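Local coordinates for protein fatty acid amide hydrolase (Candida albicans, PDB 6KVR) that probably hydrolyses monocarboxylic acid amides to the carboxylate and ammonium, at residues A[380-391]-A[443-454]. Numbering follows the deposited sequence.
Sequences FDPPNTKLAYET and TRDQLRDQYNDF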
loop_
_atom_site.group_PDB
_atom_site.type_symbol
_atom_site.label_atom_id
_atom_site.label_comp_id
_atom_site.label_asym_id
_atom_site.label_seq_id
_atom_site.Cartn_x
_atom_site.Cartn_y
_atom_site.Cartn_z
ATOM N N PHE A 380 -10.161 14.842 23.549
ATOM C CA PHE A 380 -9.503 13.601 23.153
ATOM C C PHE A 380 -8.078 13.588 23.690
ATOM O O PHE A 380 -7.274 14.463 23.348
ATOM C CB PHE A 380 -9.510 13.480 21.627
ATOM C CG PHE A 380 -8.868 12.237 21.096
ATOM C CD1 PHE A 380 -9.051 11.014 21.723
ATOM C CD2 PHE A 380 -8.117 12.287 19.929
ATOM C CE1 PHE A 380 -8.471 9.867 21.204
ATOM C CE2 PHE A 380 -7.538 11.150 19.403
ATOM C CZ PHE A 380 -7.709 9.940 20.041
ATOM N N ASP A 381 -7.771 12.599 24.530
ATOM C CA ASP A 381 -6.429 12.397 25.058
ATOM C C ASP A 381 -5.771 11.285 24.237
ATOM O O ASP A 381 -5.997 10.100 24.515
ATOM C CB ASP A 381 -6.493 12.026 26.545
ATOM C CG ASP A 381 -5.137 12.053 27.225
ATOM O OD1 ASP A 381 -4.097 12.118 26.526
ATOM O OD2 ASP A 381 -5.114 12.016 28.474
ATOM N N PRO A 382 -4.965 11.607 23.227
ATOM C CA PRO A 382 -4.603 10.609 22.204
ATOM C C PRO A 382 -3.660 9.560 22.762
ATOM O O PRO A 382 -2.657 9.890 23.410
ATOM C CB PRO A 382 -3.924 11.455 21.117
ATOM C CG PRO A 382 -3.358 12.616 21.862
ATOM C CD PRO A 382 -4.361 12.923 22.956
ATOM N N PRO A 383 -3.947 8.284 22.534
ATOM C CA PRO A 383 -3.178 7.216 23.186
ATOM C C PRO A 383 -1.900 6.855 22.448
ATOM O O PRO A 383 -1.783 6.999 21.229
ATOM C CB PRO A 383 -4.153 6.029 23.184
ATOM C CG PRO A 383 -5.024 6.280 21.975
ATOM C CD PRO A 383 -5.106 7.775 21.779
ATOM N N ASN A 384 -0.929 6.378 23.225
ATOM C CA ASN A 384 0.298 5.791 22.692
ATOM C C ASN A 384 1.098 6.756 21.823
ATOM O O ASN A 384 1.852 6.310 20.959
ATOM C CB ASN A 384 0.005 4.519 21.892
ATOM C CG ASN A 384 -0.143 3.318 22.771
ATOM O OD1 ASN A 384 0.621 3.138 23.711
ATOM N ND2 ASN A 384 -1.131 2.482 22.477
ATOM N N THR A 385 0.952 8.076 22.031
ATOM C CA THR A 385 1.732 9.030 21.242
ATOM C C THR A 385 3.234 8.871 21.475
ATOM O O THR A 385 4.027 9.097 20.561
ATOM C CB THR A 385 1.300 10.474 21.535
ATOM O OG1 THR A 385 1.338 10.722 22.941
ATOM C CG2 THR A 385 -0.125 10.742 21.003
ATOM N N LYS A 386 3.645 8.465 22.674
ATOM C CA LYS A 386 5.060 8.212 22.915
ATOM C C LYS A 386 5.559 7.028 22.092
ATOM O O LYS A 386 6.627 7.099 21.477
ATOM C CB LYS A 386 5.311 7.979 24.406
ATOM C CG LYS A 386 6.773 7.698 24.740
ATOM C CD LYS A 386 7.002 7.733 26.241
ATOM C CE LYS A 386 8.386 7.204 26.599
ATOM N NZ LYS A 386 8.634 7.237 28.073
ATOM N N LEU A 387 4.806 5.921 22.069
ATOM C CA LEU A 387 5.204 4.810 21.211
ATOM C C LEU A 387 5.205 5.227 19.741
ATOM O O LEU A 387 6.109 4.852 18.983
ATOM C CB LEU A 387 4.279 3.614 21.442
ATOM C CG LEU A 387 4.602 2.323 20.686
ATOM C CD1 LEU A 387 5.957 1.765 21.118
ATOM C CD2 LEU A 387 3.485 1.295 20.900
ATOM N N ALA A 388 4.194 5.997 19.315
ATOM C CA ALA A 388 4.142 6.427 17.924
ATOM C C ALA A 388 5.356 7.279 17.576
ATOM O O ALA A 388 5.993 7.065 16.539
ATOM C CB ALA A 388 2.848 7.190 17.641
ATOM N N TYR A 389 5.726 8.204 18.463
ATOM C CA TYR A 389 6.859 9.091 18.204
ATOM C C TYR A 389 8.158 8.306 18.105
ATOM O O TYR A 389 8.938 8.496 17.165
ATOM C CB TYR A 389 6.957 10.149 19.303
ATOM C CG TYR A 389 8.133 11.089 19.147
ATOM C CD1 TYR A 389 8.067 12.184 18.290
ATOM C CD2 TYR A 389 9.319 10.882 19.857
ATOM C CE1 TYR A 389 9.140 13.064 18.158
ATOM C CE2 TYR A 389 10.409 11.759 19.722
ATOM C CZ TYR A 389 10.314 12.842 18.869
ATOM O OH TYR A 389 11.392 13.708 18.719
ATOM N N GLU A 390 8.388 7.393 19.054
ATOM C CA GLU A 390 9.614 6.604 19.062
ATOM C C GLU A 390 9.674 5.658 17.875
ATOM O O GLU A 390 10.738 5.475 17.270
ATOM C CB GLU A 390 9.728 5.794 20.359
ATOM C CG GLU A 390 10.308 6.585 21.520
ATOM C CD GLU A 390 9.920 6.018 22.882
ATOM O OE1 GLU A 390 10.142 6.715 23.897
ATOM O OE2 GLU A 390 9.419 4.869 22.944
ATOM N N THR A 391 8.548 5.023 17.535
ATOM C CA THR A 391 8.574 4.081 16.424
ATOM C C THR A 391 8.875 4.796 15.114
ATOM O O THR A 391 9.709 4.340 14.325
ATOM C CB THR A 391 7.250 3.314 16.325
ATOM O OG1 THR A 391 7.007 2.626 17.555
ATOM C CG2 THR A 391 7.321 2.288 15.185
ATOM N N THR A 443 4.061 -2.693 15.102
ATOM C CA THR A 443 3.651 -1.577 15.956
ATOM C C THR A 443 2.829 -0.547 15.181
ATOM O O THR A 443 1.797 -0.068 15.666
ATOM C CB THR A 443 4.889 -0.911 16.554
ATOM O OG1 THR A 443 5.601 -1.859 17.354
ATOM C CG2 THR A 443 4.493 0.270 17.388
ATOM N N ARG A 444 3.289 -0.182 13.981
ATOM C CA ARG A 444 2.565 0.777 13.148
ATOM C C ARG A 444 1.150 0.297 12.857
ATOM O O ARG A 444 0.190 1.076 12.909
ATOM C CB ARG A 444 3.323 0.997 11.838
ATOM C CG ARG A 444 2.605 1.867 10.826
ATOM C CD ARG A 444 3.194 1.655 9.441
ATOM N NE ARG A 444 2.870 0.323 8.953
ATOM C CZ ARG A 444 3.418 -0.270 7.899
ATOM N NH1 ARG A 444 4.330 0.337 7.155
ATOM N NH2 ARG A 444 3.036 -1.504 7.580
ATOM N N ASP A 445 1.003 -0.974 12.518
ATOM C CA ASP A 445 -0.320 -1.477 12.185
ATOM C C ASP A 445 -1.226 -1.477 13.410
ATOM O O ASP A 445 -2.423 -1.173 13.299
ATOM C CB ASP A 445 -0.200 -2.866 11.568
ATOM C CG ASP A 445 0.402 -2.820 10.166
ATOM O OD1 ASP A 445 0.537 -1.694 9.606
ATOM O OD2 ASP A 445 0.713 -3.903 9.615
ATOM N N GLN A 446 -0.672 -1.787 14.591
ATOM C CA GLN A 446 -1.474 -1.749 15.813
ATOM C C GLN A 446 -1.939 -0.333 16.130
ATOM O O GLN A 446 -3.086 -0.131 16.550
ATOM C CB GLN A 446 -0.687 -2.329 16.986
ATOM C CG GLN A 446 -0.613 -3.836 16.952
ATOM C CD GLN A 446 0.454 -4.376 17.883
ATOM O OE1 GLN A 446 1.309 -3.633 18.351
ATOM N NE2 GLN A 446 0.392 -5.673 18.174
ATOM N N LEU A 447 -1.061 0.654 15.946
ATOM C CA LEU A 447 -1.437 2.044 16.178
ATOM C C LEU A 447 -2.521 2.489 15.211
ATOM O O LEU A 447 -3.484 3.153 15.606
ATOM C CB LEU A 447 -0.214 2.948 16.037
ATOM C CG LEU A 447 0.837 2.753 17.123
ATOM C CD1 LEU A 447 2.143 3.347 16.646
ATOM C CD2 LEU A 447 0.381 3.393 18.435
ATOM N N ARG A 448 -2.360 2.151 13.929
ATOM C CA ARG A 448 -3.355 2.507 12.926
ATOM C C ARG A 448 -4.728 1.940 13.273
ATOM O O ARG A 448 -5.747 2.628 13.118
ATOM C CB ARG A 448 -2.911 2.012 11.552
ATOM C CG ARG A 448 -1.852 2.890 10.923
ATOM C CD ARG A 448 -1.371 2.320 9.593
ATOM N NE ARG A 448 -0.254 3.105 9.077
ATOM C CZ ARG A 448 0.262 2.968 7.861
ATOM N NH1 ARG A 448 -0.166 2.025 7.034
ATOM N NH2 ARG A 448 1.226 3.800 7.467
ATOM N N ASP A 449 -4.779 0.689 13.736
ATOM C CA ASP A 449 -6.063 0.109 14.106
ATOM C C ASP A 449 -6.619 0.789 15.347
ATOM O O ASP A 449 -7.819 1.086 15.411
ATOM C CB ASP A 449 -5.925 -1.400 14.328
ATOM C CG ASP A 449 -5.883 -2.178 13.016
ATOM O OD1 ASP A 449 -6.569 -1.769 12.054
ATOM O OD2 ASP A 449 -5.160 -3.199 12.937
ATOM N N GLN A 450 -5.758 1.065 16.335
ATOM C CA GLN A 450 -6.237 1.700 17.557
ATOM C C GLN A 450 -6.944 3.013 17.237
ATOM O O GLN A 450 -8.026 3.287 17.765
ATOM C CB GLN A 450 -5.074 1.925 18.532
ATOM C CG GLN A 450 -5.510 2.510 19.867
ATOM C CD GLN A 450 -4.382 2.606 20.896
ATOM O OE1 GLN A 450 -3.196 2.575 20.560
ATOM N NE2 GLN A 450 -4.757 2.705 22.162
ATOM N N TYR A 451 -6.371 3.810 16.331
ATOM C CA TYR A 451 -6.925 5.122 16.012
ATOM C C TYR A 451 -8.110 5.016 15.065
ATOM O O TYR A 451 -9.063 5.796 15.167
ATOM C CB TYR A 451 -5.841 6.021 15.394
ATOM C CG TYR A 451 -5.023 6.761 16.414
ATOM C CD1 TYR A 451 -4.105 6.090 17.207
ATOM C CD2 TYR A 451 -5.186 8.127 16.603
ATOM C CE1 TYR A 451 -3.375 6.755 18.158
ATOM C CE2 TYR A 451 -4.450 8.808 17.549
ATOM C CZ TYR A 451 -3.546 8.113 18.325
ATOM O OH TYR A 451 -2.794 8.784 19.271
ATOM N N ASN A 452 -8.049 4.092 14.110
ATOM C CA ASN A 452 -9.186 3.913 13.221
ATOM C C ASN A 452 -10.386 3.391 14.005
ATOM O O ASN A 452 -11.509 3.864 13.813
ATOM C CB ASN A 452 -8.794 2.982 12.069
ATOM C CG ASN A 452 -9.935 2.709 11.092
ATOM O OD1 ASN A 452 -10.483 3.622 10.465
ATOM N ND2 ASN A 452 -10.264 1.430 10.929
ATOM N N ASP A 453 -10.150 2.468 14.945
ATOM C CA ASP A 453 -11.230 1.958 15.781
ATOM C C ASP A 453 -11.825 3.057 16.648
ATOM O O ASP A 453 -13.016 3.014 16.974
ATOM C CB ASP A 453 -10.722 0.847 16.693
ATOM C CG ASP A 453 -10.439 -0.443 15.947
ATOM O OD1 ASP A 453 -10.872 -0.583 14.780
ATOM O OD2 ASP A 453 -9.784 -1.326 16.541
ATOM N N PHE A 454 -11.002 4.022 17.067
ATOM C CA PHE A 454 -11.512 5.134 17.858
ATOM C C PHE A 454 -12.519 5.951 17.062
ATOM O O PHE A 454 -13.620 6.233 17.545
ATOM C CB PHE A 454 -10.368 6.030 18.335
ATOM C CG PHE A 454 -10.827 7.394 18.804
ATOM C CD1 PHE A 454 -11.481 7.542 20.021
ATOM C CD2 PHE A 454 -10.620 8.514 18.026
ATOM C CE1 PHE A 454 -11.912 8.786 20.463
ATOM C CE2 PHE A 454 -11.040 9.773 18.461
ATOM C CZ PHE A 454 -11.689 9.906 19.688
#
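The loop that leaves strand 376-379, at one edge of the central sheet, and the start of helix 385-397 lie against one side of helix 434-457, within the amidase fold. Where the chain leaves the strand, Phe380 and Phe454 form an offset stack: their centroids are 4.1 Å apart, the planes differ by only 6°, and Phe380 CE1 sits over the centre of the Phe454 ring. With CG anti to the backbone N, Phe380 reaches the Phe454 ring, which comes from the opposite direction, while Pro382 CA lies over the other face of Phe380. One turn back on the helix, the hydroxyl of Tyr451 donates to Pro383 O (OH to O 2.8 Å), tilted from the carbonyl plane, and Pro382 CB packs 3.4 Å from the same OH. Gln450, extended along its chain, slides past the Pro383 ring; its OE1 takes a hydrogen from Asn384 ND2 at 2.8 Å, nearly straight at 160° and on a lone pair in the carbonyl plane. Two hydrogen bonds thus tie the residues just before helix 385-397 to helix 434-457. Beyond them the contact is mainly apolar: Leu447 divides its methyls, CD2 against Asn384 CB (3.7 Å) and CD1 against Ala388, and Thr443 CG2 meets Leu387 CD2 tip to tip at 3.8 Å. Thr391 OG1, hydrogen-bonded to Leu387 O, also touches that Thr443 methyl. Helices 385-391 and 443-454 run roughly antiparallel (141°), with axes 10.6 Å apart at closest approach. Helix 482-490 packs on Ala388 and Tyr451, and Ala345 of strand 343-346 touches both phenylalanine side chains.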